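Long-range contacts in putative agmatinase (Clostridium difficile, PDB 3LHL), which probably hydrolyses agmatine to putrescine and urea with the help of bound manganese: residues I115-F120 with Y198-L203; K152-G157 with H174-I179. All coordinates share one frame; numbering follows the deposited sequence.

Contact 1 of 2, residues I115-F120 with Y198-L203; sequences IYVIHF and YLTIDL. With MN (manganese (II) ion), chain B; MN (manganese (II) ion), chain C.
With CG anti to the backbone N (chi1 173°) and chi2 at 64°, Leu199 brings its CD1 against Ile118 of strand 115-120, pressing on Ile118 CG2 at 3.5 Å, tighter than usual van der Waals contact. Ile118 CG2 is the branch opposite its own backbone N, which turns it to meet the leucine methyl. The same CD1 touches the edge of the Phe120 ring, and Ile201 CG1 lies 3.9 Å from Phe120 CD2, the two side chains running side by side. On the other face, Thr200 CG2 sits near the plane of the His119 imidazole, 3.7 Å from ND1, while Thr200 OG1 is hydrogen-bonded to His98 and Asp245. The strands run parallel, 15° apart, and five backbone bonds join them. Thr200 N meets Ile118 O at 3.0 Å with a C=O...N angle near 180°; the last, Asp202 N to Phe120 O at 2.8 Å, anchors the backbone of a metal ligand. Asp202 OD2 bridges two manganese ions, 2.2 Å and 2.4 Å away; His98 and Asp125 complete one site, His123 and Asp204 the other, and Asp121 serves both. Metal-binding aspartates at the C-terminal ends of adjacent parallel strands mark the arginase fold's binuclear manganese site.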
loop_
_atom_site.group_PDB
_atom_site.type_symbol
_atom_site.label_atom_id
_atom_site.label_comp_id
_atom_site.label_asym_id
_atom_site.label_seq_id
_atom_site.Cartn_x
_atom_site.Cartn_y
_atom_site.Cartn_z
ATOM N N ILE A 115 -15.260 6.880 1.412
ATOM C CA ILE A 115 -14.024 6.616 0.693
ATOM C C ILE A 115 -13.984 5.228 0.070
ATOM O O ILE A 115 -14.631 4.301 0.550
ATOM C CB ILE A 115 -12.805 6.796 1.638
ATOM C CG1 ILE A 115 -11.502 6.654 0.850
ATOM C CG2 ILE A 115 -12.862 5.773 2.766
ATOM C CD1 ILE A 115 -10.261 6.960 1.661
ATOM N N TYR A 116 -13.227 5.100 -1.014
ATOM C CA TYR A 116 -13.073 3.830 -1.716
ATOM C C TYR A 116 -11.657 3.307 -1.508
ATOM O O TYR A 116 -10.714 4.083 -1.353
ATOM C CB TYR A 116 -13.360 4.020 -3.205
ATOM C CG TYR A 116 -14.796 4.403 -3.471
ATOM C CD1 TYR A 116 -15.780 3.425 -3.624
ATOM C CD2 TYR A 116 -15.184 5.740 -3.504
ATOM C CE1 TYR A 116 -17.118 3.766 -3.800
ATOM C CE2 TYR A 116 -16.522 6.096 -3.678
ATOM C CZ TYR A 116 -17.484 5.102 -3.824
ATOM O OH TYR A 116 -18.810 5.444 -3.972
ATOM N N VAL A 117 -11.514 1.989 -1.505
ATOM C CA VAL A 117 -10.220 1.360 -1.296
ATOM C C VAL A 117 -9.725 0.591 -2.520
ATOM O O VAL A 117 -10.423 -0.280 -3.043
ATOM C CB VAL A 117 -10.277 0.369 -0.104
ATOM C CG1 VAL A 117 -8.923 -0.303 0.083
ATOM C CG2 VAL A 117 -10.705 1.094 1.163
ATOM N N ILE A 118 -8.525 0.926 -2.979
ATOM C CA ILE A 118 -7.921 0.227 -4.105
ATOM C C ILE A 118 -6.845 -0.652 -3.478
ATOM O O ILE A 118 -5.939 -0.161 -2.798
ATOM C CB ILE A 118 -7.332 1.217 -5.137
ATOM C CG1 ILE A 118 -8.487 1.927 -5.862
ATOM C CG2 ILE A 118 -6.445 0.478 -6.143
ATOM C CD1 ILE A 118 -8.061 2.896 -6.961
ATOM N N HIS A 119 -6.966 -1.957 -3.706
ATOM C CA HIS A 119 -6.075 -2.951 -3.116
ATOM C C HIS A 119 -5.315 -3.842 -4.112
ATOM O O HIS A 119 -5.921 -4.593 -4.876
ATOM C CB HIS A 119 -6.930 -3.801 -2.168
ATOM C CG HIS A 119 -6.231 -4.984 -1.571
ATOM N ND1 HIS A 119 -5.065 -4.878 -0.841
ATOM C CD2 HIS A 119 -6.582 -6.292 -1.531
ATOM C CE1 HIS A 119 -4.731 -6.068 -0.374
ATOM N NE2 HIS A 119 -5.635 -6.944 -0.777
ATOM N N PHE A 120 -3.989 -3.743 -4.102
ATOM C CA PHE A 120 -3.131 -4.556 -4.964
ATOM C C PHE A 120 -2.464 -5.582 -4.056
ATOM O O PHE A 120 -1.884 -5.230 -3.024
ATOM C CB PHE A 120 -2.083 -3.685 -5.664
ATOM C CG PHE A 120 -2.627 -2.915 -6.837
ATOM C CD1 PHE A 120 -2.746 -3.519 -8.087
ATOM C CD2 PHE A 120 -3.054 -1.599 -6.685
ATOM C CE1 PHE A 120 -3.285 -2.822 -9.172
ATOM C CE2 PHE A 120 -3.597 -0.892 -7.767
ATOM C CZ PHE A 120 -3.712 -1.502 -9.008
ATOM N N TYR A 198 -8.280 5.374 -0.963
ATOM C CA TYR A 198 -7.174 5.026 -0.086
ATOM C C TYR A 198 -6.502 3.918 -0.886
ATOM O O TYR A 198 -7.104 2.874 -1.138
ATOM C CB TYR A 198 -7.614 4.456 1.257
ATOM C CG TYR A 198 -6.410 4.190 2.139
ATOM C CD1 TYR A 198 -5.955 5.149 3.041
ATOM C CD2 TYR A 198 -5.662 3.019 1.993
ATOM C CE1 TYR A 198 -4.780 4.953 3.772
ATOM C CE2 TYR A 198 -4.487 2.815 2.714
ATOM C CZ TYR A 198 -4.050 3.786 3.602
ATOM O OH TYR A 198 -2.873 3.596 4.299
ATOM N N LEU A 199 -5.267 4.153 -1.305
ATOM C CA LEU A 199 -4.537 3.173 -2.100
ATOM C C LEU A 199 -3.548 2.372 -1.271
ATOM O O LEU A 199 -2.593 2.923 -0.731
ATOM C CB LEU A 199 -3.799 3.885 -3.233
ATOM C CG LEU A 199 -2.836 3.071 -4.096
ATOM C CD1 LEU A 199 -3.591 2.003 -4.871
ATOM C CD2 LEU A 199 -2.110 4.019 -5.048
ATOM N N THR A 200 -3.787 1.071 -1.164
ATOM C CA THR A 200 -2.897 0.196 -0.415
ATOM C C THR A 200 -2.290 -0.829 -1.366
ATOM O O THR A 200 -2.993 -1.646 -1.967
ATOM C CB THR A 200 -3.637 -0.539 0.740
ATOM O OG1 THR A 200 -2.719 -1.426 1.399
ATOM C CG2 THR A 200 -4.832 -1.333 0.211
ATOM N N ILE A 201 -0.973 -0.775 -1.498
ATOM C CA ILE A 201 -0.256 -1.675 -2.387
ATOM C C ILE A 201 0.654 -2.665 -1.663
ATOM O O ILE A 201 1.682 -2.282 -1.095
ATOM C CB ILE A 201 0.606 -0.872 -3.394
ATOM C CG1 ILE A 201 -0.304 -0.139 -4.380
ATOM C CG2 ILE A 201 1.579 -1.802 -4.131
ATOM C CD1 ILE A 201 0.443 0.714 -5.385
ATOM N N ASP A 202 0.261 -3.936 -1.669
ATOM C CA ASP A 202 1.088 -4.982 -1.082
ATOM C C ASP A 202 2.040 -5.308 -2.236
ATOM O O ASP A 202 1.601 -5.785 -3.283
ATOM C CB ASP A 202 0.257 -6.214 -0.741
ATOM C CG ASP A 202 1.087 -7.315 -0.128
ATOM O OD1 ASP A 202 2.214 -7.540 -0.610
ATOM O OD2 ASP A 202 0.617 -7.961 0.827
ATOM N N LEU A 203 3.328 -5.035 -2.058
ATOM C CA LEU A 203 4.297 -5.272 -3.119
ATOM C C LEU A 203 4.387 -6.708 -3.632
ATOM O O LEU A 203 4.909 -6.930 -4.725
ATOM C CB LEU A 203 5.682 -4.772 -2.692
ATOM C CG LEU A 203 5.755 -3.259 -2.424
ATOM C CD1 LEU A 203 7.092 -2.898 -1.797
ATOM C CD2 LEU A 203 5.538 -2.493 -3.725
HETATM MN MN MN B . -1.342 -8.089 1.864
HETATM MN MN MN C . 0.351 -10.207 0.124
#

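Contact 2 of 2, residues K152-G157 with H174-I179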
loop_
_atom_site.group_PDB
_atom_site.type_symbol
_atom_site.label_atom_id
_atom_site.label_comp_id
_atom_site.label_asym_id
_atom_site.label_seq_id
_atom_site.Cartn_x
_atom_site.Cartn_y
_atom_site.Cartn_z
ATOM N N LYS A 152 -17.131 -0.951 -1.920
ATOM C CA LYS A 152 -16.163 0.092 -1.591
ATOM C C LYS A 152 -14.736 -0.398 -1.818
ATOM O O LYS A 152 -13.827 0.398 -2.055
ATOM C CB LYS A 152 -16.309 0.514 -0.125
ATOM C CG LYS A 152 -17.732 0.801 0.321
ATOM C CD LYS A 152 -18.357 1.949 -0.453
ATOM C CE LYS A 152 -17.618 3.249 -0.223
ATOM N NZ LYS A 152 -18.374 4.394 -0.801
ATOM N N ILE A 153 -14.549 -1.712 -1.739
ATOM C CA ILE A 153 -13.229 -2.307 -1.892
ATOM C C ILE A 153 -13.023 -2.956 -3.252
ATOM O O ILE A 153 -13.864 -3.727 -3.719
ATOM C CB ILE A 153 -12.996 -3.346 -0.779
ATOM C CG1 ILE A 153 -13.248 -2.679 0.580
ATOM C CG2 ILE A 153 -11.581 -3.909 -0.861
ATOM C CD1 ILE A 153 -13.207 -3.626 1.757
ATOM N N PHE A 154 -11.895 -2.625 -3.880
ATOM C CA PHE A 154 -11.532 -3.146 -5.196
ATOM C C PHE A 154 -10.148 -3.770 -5.108
ATOM O O PHE A 154 -9.172 -3.091 -4.798
ATOM C CB PHE A 154 -11.544 -2.011 -6.219
ATOM C CG PHE A 154 -12.886 -1.371 -6.373
ATOM C CD1 PHE A 154 -13.729 -1.737 -7.417
ATOM C CD2 PHE A 154 -13.338 -0.450 -5.431
ATOM C CE1 PHE A 154 -15.008 -1.200 -7.519
ATOM C CE2 PHE A 154 -14.619 0.095 -5.524
ATOM C CZ PHE A 154 -15.455 -0.283 -6.570
ATOM N N GLN A 155 -10.071 -5.066 -5.386
ATOM C CA GLN A 155 -8.816 -5.791 -5.289
ATOM C C GLN A 155 -8.303 -6.199 -6.660
ATOM O O GLN A 155 -9.083 -6.568 -7.536
ATOM C CB GLN A 155 -9.023 -7.012 -4.394
ATOM C CG GLN A 155 -9.898 -6.693 -3.179
ATOM C CD GLN A 155 -9.975 -7.828 -2.185
ATOM O OE1 GLN A 155 -8.988 -8.160 -1.524
ATOM N NE2 GLN A 155 -11.149 -8.433 -2.073
ATOM N N PHE A 156 -6.986 -6.130 -6.833
ATOM C CA PHE A 156 -6.358 -6.458 -8.108
ATOM C C PHE A 156 -5.122 -7.338 -7.981
ATOM O O PHE A 156 -4.325 -7.165 -7.064
ATOM C CB PHE A 156 -5.958 -5.169 -8.821
ATOM C CG PHE A 156 -7.105 -4.271 -9.121
ATOM C CD1 PHE A 156 -7.764 -4.351 -10.347
ATOM C CD2 PHE A 156 -7.540 -3.344 -8.178
ATOM C CE1 PHE A 156 -8.840 -3.518 -10.629
ATOM C CE2 PHE A 156 -8.620 -2.506 -8.454
ATOM C CZ PHE A 156 -9.269 -2.592 -9.679
ATOM N N GLY A 157 -4.973 -8.270 -8.919
ATOM C CA GLY A 157 -3.818 -9.150 -8.936
ATOM C C GLY A 157 -3.870 -10.348 -8.009
ATOM O O GLY A 157 -2.910 -11.115 -7.932
ATOM N N HIS A 174 -18.862 -9.100 -1.661
ATOM C CA HIS A 174 -18.584 -8.126 -0.619
ATOM C C HIS A 174 -17.479 -7.154 -1.042
ATOM O O HIS A 174 -17.308 -6.093 -0.444
ATOM C CB HIS A 174 -18.221 -8.843 0.681
ATOM C CG HIS A 174 -19.379 -9.556 1.311
ATOM N ND1 HIS A 174 -20.518 -8.901 1.730
ATOM C CD2 HIS A 174 -19.578 -10.867 1.583
ATOM C CE1 HIS A 174 -21.368 -9.777 2.234
ATOM N NE2 HIS A 174 -20.821 -10.978 2.156
ATOM N N THR A 175 -16.738 -7.521 -2.085
ATOM C CA THR A 175 -15.676 -6.668 -2.613
ATOM C C THR A 175 -15.560 -6.952 -4.096
ATOM O O THR A 175 -16.055 -7.969 -4.577
ATOM C CB THR A 175 -14.281 -6.981 -2.002
ATOM O OG1 THR A 175 -13.762 -8.177 -2.597
ATOM C CG2 THR A 175 -14.370 -7.174 -0.489
ATOM N N TYR A 176 -14.924 -6.046 -4.825
ATOM C CA TYR A 176 -14.701 -6.269 -6.243
ATOM C C TYR A 176 -13.305 -6.872 -6.293
ATOM O O TYR A 176 -12.383 -6.360 -5.656
ATOM C CB TYR A 176 -14.699 -4.964 -7.034
ATOM C CG TYR A 176 -14.139 -5.166 -8.419
ATOM C CD1 TYR A 176 -14.931 -5.688 -9.441
ATOM C CD2 TYR A 176 -12.791 -4.916 -8.688
ATOM C CE1 TYR A 176 -14.398 -5.959 -10.698
ATOM C CE2 TYR A 176 -12.247 -5.183 -9.940
ATOM C CZ TYR A 176 -13.057 -5.705 -10.941
ATOM O OH TYR A 176 -12.528 -5.968 -12.181
HETATM N N MSE A 177 -13.139 -7.948 -7.048
HETATM C CA MSE A 177 -11.837 -8.584 -7.122
HETATM C C MSE A 177 -11.457 -9.076 -8.503
HETATM O O MSE A 177 -12.207 -9.819 -9.128
HETATM C CB MSE A 177 -11.783 -9.764 -6.148
HETATM C CG MSE A 177 -10.470 -10.525 -6.170
HETATM SE SE MSE A 177 -10.479 -12.066 -4.999
HETATM C CE MSE A 177 -10.354 -11.149 -3.293
ATOM N N GLU A 178 -10.297 -8.651 -8.991
ATOM C CA GLU A 178 -9.836 -9.141 -10.280
ATOM C C GLU A 178 -8.795 -10.191 -9.926
ATOM O O GLU A 178 -7.762 -9.886 -9.320
ATOM C CB GLU A 178 -9.190 -8.048 -11.131
ATOM C CG GLU A 178 -9.045 -8.494 -12.587
ATOM C CD GLU A 178 -7.994 -7.726 -13.365
ATOM O OE1 GLU A 178 -7.949 -6.484 -13.244
ATOM O OE2 GLU A 178 -7.222 -8.371 -14.111
ATOM N N ILE A 179 -9.072 -11.431 -10.294
ATOM C CA ILE A 179 -8.166 -12.523 -9.982
ATOM C C ILE A 179 -7.118 -12.751 -11.058
ATOM O O ILE A 179 -7.411 -12.694 -12.251
ATOM C CB ILE A 179 -8.965 -13.828 -9.750
ATOM C CG1 ILE A 179 -9.916 -13.631 -8.564
ATOM C CG2 ILE A 179 -8.015 -15.007 -9.511
ATOM C CD1 ILE A 179 -10.929 -14.744 -8.397
HETATM O O HOH W 1 -16.339 -3.498 -0.570
#
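Tyr176 O accepts the shortest well-defined bond between the segments, from Gln155 N at 2.7 Å. The same oxygen receives a CA-H...O contact from Phe154 CA at 3.4 Å, so two neighbouring residues of strand 153-156 converge on one carbonyl. Tyr176 N in turn bonds to Ile153 O in an almost straight line (174°), and Glu178 N reaches Gln155 O at 2.8 Å. Beyond these the pairing slackens: Gly157 N to Glu178 O is a weak, strongly bent bond, where the chain turns a corner. At the opposite end a water takes the N-H of Ile153 and donates to His174 O, bridging the backbones before direct pairing begins.

The face with Phe154, Phe156, Tyr176 and Glu178 carries an aromatic cluster. Tyr176 CG is anti to the backbone N (chi1 166°), which brings the ring against both Phe154 and Phe156. Phe154 CD1 packs against Tyr176 CB at 3.4 Å, with the ring planes inclined at 39°. Phe156 CE1 comes near the plane of the tyrosine ring at its edge, 3.9 Å from Tyr176 CE2. Glu178 OE1 lies in the plane of the Phe156 ring at its edge, 3.6 Å from Phe156 CD1, the carboxylate standing nearly upright to the ring. Thr184 binds both Tyr176 OH and Glu178 OE1, while Ile188 of helix 185-191 touches the side chains of all three aromatic residues. On the other face Gln155 and Thr175 meet beside Met177, modelled as selenomethionine.

The backbone bonds thus join the two strands of the beta-alpha-beta unit formed by strand 153-158, helix 163-170 and strand 176-179. The carboxylate at the ring edge of Phe156 is consistent with a modest electrostatic attraction, secondary to the Glu178 OE1 hydrogen bond with Thr184.

The centres of contacts 1 and 2 lie about 10 Å apart in one parallel sheet, whose neighbouring strands run 196-202, 115-120, 153-158 and 176-179. Strands 115-120 and 153-158 join the two contacts: His119 N and O both make probable hydrogen bonds, to Phe154 O and Phe156 N, each 2.7 Å long. Along the chain, contact 2 is nested inside the loop closed by contact 1, so the chain builds outward to the outermost strand 176-179, then returns past helix 185-191 to strand 196-202. Contact 1 accordingly lies in the sheet interior and supplies a manganese ligand, whereas contact 2 completes the sheet on that flank, with the side chain of Gln155 about 8 Å from a manganese ion.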